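Local atomic coordinates of lysine cyclodeaminase (PDB entry 5YU3), a protein that probably cyclises L-lysine to L-pipecolic acid with loss of ammonia, with NAD bound as cofactor, as a member of the ornithine cyclodeaminase/mu-crystallin family. Residues Asp21-Met24 against Arg25-Asp29. Numbering follows the deposited sequence.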
loop_
_atom_site.group_PDB
_atom_site.type_symbol
_atom_site.label_atom_id
_atom_site.label_comp_id
_atom_site.label_asym_id
_atom_site.label_seq_id
_atom_site.Cartn_x
_atom_site.Cartn_y
_atom_site.Cartn_z
ATOM N N ASP A 21 -25.448 -10.164 -13.840
ATOM C CA ASP A 21 -25.991 -9.007 -14.549
ATOM C C ASP A 21 -26.323 -7.884 -13.580
ATOM O O ASP A 21 -25.944 -6.720 -13.790
ATOM C CB ASP A 21 -27.246 -9.392 -15.336
ATOM C CG ASP A 21 -26.945 -10.194 -16.592
ATOM O OD1 ASP A 21 -25.763 -10.416 -16.926
ATOM O OD2 ASP A 21 -27.927 -10.628 -17.242
ATOM N N GLU A 22 -27.046 -8.212 -12.511
ATOM C CA GLU A 22 -27.460 -7.176 -11.581
ATOM C C GLU A 22 -26.266 -6.587 -10.837
ATOM O O GLU A 22 -26.205 -5.369 -10.611
ATOM C CB GLU A 22 -28.485 -7.735 -10.598
ATOM C CG GLU A 22 -28.690 -6.822 -9.404
ATOM C CD GLU A 22 -29.465 -5.568 -9.742
ATOM O OE1 GLU A 22 -29.989 -5.475 -10.877
ATOM O OE2 GLU A 22 -29.556 -4.673 -8.868
ATOM N N LEU A 23 -25.298 -7.427 -10.459
ATOM C CA LEU A 23 -24.133 -6.906 -9.745
ATOM C C LEU A 23 -23.305 -5.994 -10.648
ATOM O O LEU A 23 -22.818 -4.949 -10.203
ATOM C CB LEU A 23 -23.279 -8.055 -9.213
ATOM C CG LEU A 23 -22.069 -7.647 -8.367
ATOM C CD1 LEU A 23 -22.493 -6.955 -7.066
ATOM C CD2 LEU A 23 -21.201 -8.869 -8.089
ATOM N N MET A 24 -23.157 -6.363 -11.917
ATOM C CA MET A 24 -22.456 -5.490 -12.856
ATOM C C MET A 24 -23.216 -4.180 -13.052
ATOM O O MET A 24 -22.610 -3.105 -13.064
ATOM C CB MET A 24 -22.238 -6.211 -14.188
ATOM C CG MET A 24 -21.536 -5.354 -15.266
ATOM S SD MET A 24 -19.851 -4.845 -14.811
ATOM C CE MET A 24 -18.881 -6.213 -15.403
ATOM N N ARG A 25 -24.549 -4.246 -13.163
ATOM C CA ARG A 25 -25.340 -3.028 -13.318
ATOM C C ARG A 25 -25.211 -2.117 -12.103
ATOM O O ARG A 25 -25.127 -0.889 -12.252
ATOM C CB ARG A 25 -26.810 -3.368 -13.565
ATOM C CG ARG A 25 -27.092 -3.803 -15.011
ATOM C CD ARG A 25 -28.576 -3.750 -15.356
ATOM N NE ARG A 25 -28.827 -4.146 -16.742
ATOM C CZ ARG A 25 -29.117 -5.389 -17.113
ATOM N NH1 ARG A 25 -29.203 -6.350 -16.192
ATOM N NH2 ARG A 25 -29.329 -5.674 -18.396
ATOM N N ARG A 26 -25.195 -2.694 -10.892
ATOM C CA ARG A 26 -25.002 -1.873 -9.699
ATOM C C ARG A 26 -23.678 -1.127 -9.760
ATOM O O ARG A 26 -23.615 0.059 -9.417
ATOM C CB ARG A 26 -25.047 -2.724 -8.427
ATOM C CG ARG A 26 -26.418 -3.276 -8.093
ATOM C CD ARG A 26 -26.425 -3.974 -6.720
ATOM N NE ARG A 26 -27.638 -4.768 -6.541
ATOM C CZ ARG A 26 -27.880 -5.536 -5.486
ATOM N NH1 ARG A 26 -26.985 -5.631 -4.505
ATOM N NH2 ARG A 26 -29.020 -6.220 -5.416
ATOM N N ILE A 27 -22.614 -1.804 -10.195
ATOM C CA ILE A 27 -21.302 -1.162 -10.232
ATOM C C ILE A 27 -21.241 -0.124 -11.351
ATOM O O ILE A 27 -20.663 0.956 -11.174
ATOM C CB ILE A 27 -20.191 -2.222 -10.349
ATOM C CG1 ILE A 27 -20.160 -3.057 -9.055
ATOM C CG2 ILE A 27 -18.816 -1.568 -10.568
ATOM C CD1 ILE A 27 -19.323 -4.319 -9.134
ATOM N N ILE A 28 -21.851 -0.416 -12.506
ATOM C CA ILE A 28 -21.962 0.598 -13.554
ATOM C C ILE A 28 -22.665 1.845 -13.019
ATOM O O ILE A 28 -22.193 2.973 -13.208
ATOM C CB ILE A 28 -22.688 0.030 -14.786
ATOM C CG1 ILE A 28 -21.801 -0.988 -15.510
ATOM C CG2 ILE A 28 -23.134 1.177 -15.723
ATOM C CD1 ILE A 28 -22.553 -1.822 -16.555
ATOM N N ASP A 29 -23.801 1.665 -12.336
ATOM C CA ASP A 29 -24.556 2.818 -11.848
ATOM C C ASP A 29 -23.765 3.604 -10.806
ATOM O O ASP A 29 -23.742 4.842 -10.831
ATOM C CB ASP A 29 -25.895 2.370 -11.254
ATOM C CG ASP A 29 -26.873 1.859 -12.313
ATOM O OD1 ASP A 29 -26.694 2.167 -13.509
ATOM O OD2 ASP A 29 -27.827 1.147 -11.943
#
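The carbonyl oxygen of M24 accepts the amide of I28 at 2.8 Å from O to N, and the side chain of I28 lies against the same oxygen, with CG1 3.3 Å from M24 O. Three more i to i+4 bonds, from R25 N to D21 O, R26 N to E22 O and I27 N to L23 O, complete about two turns of regular alpha-helix. On its polar side E22 and R26 form an i to i+4 salt bridge. OE2 of E22 accepts a hydrogen bond from NE of R26, 3.0 Å from OE2 to NE, through its anti lone pair, almost straight at 173° and in the guanidinium plane, although the carboxylate itself is turned 79° to that plane. The glutamate chain bends at chi2 (73°) to bring the carboxylate back to R26, whose own chain runs extended from CG to NE. R25 meets D21 obliquely, its NH1 3.7 Å from D21 CB and, at 4.6 Å from OD2, beyond a salt bridge, whereas OD1 of D21 is hydrogen-bonded to H155. On the buried side M24 CG meets I28 CD1 at 3.9 Å, and L23 and I27 touch more loosely. This amphipathic part of helix 20-39 is wedged among other helices: M24 packs on helix 148-160 and on Y341 of the second subunit, I27 and I28 on helix 115-133, and L23 on helices 8-18 and 305-321.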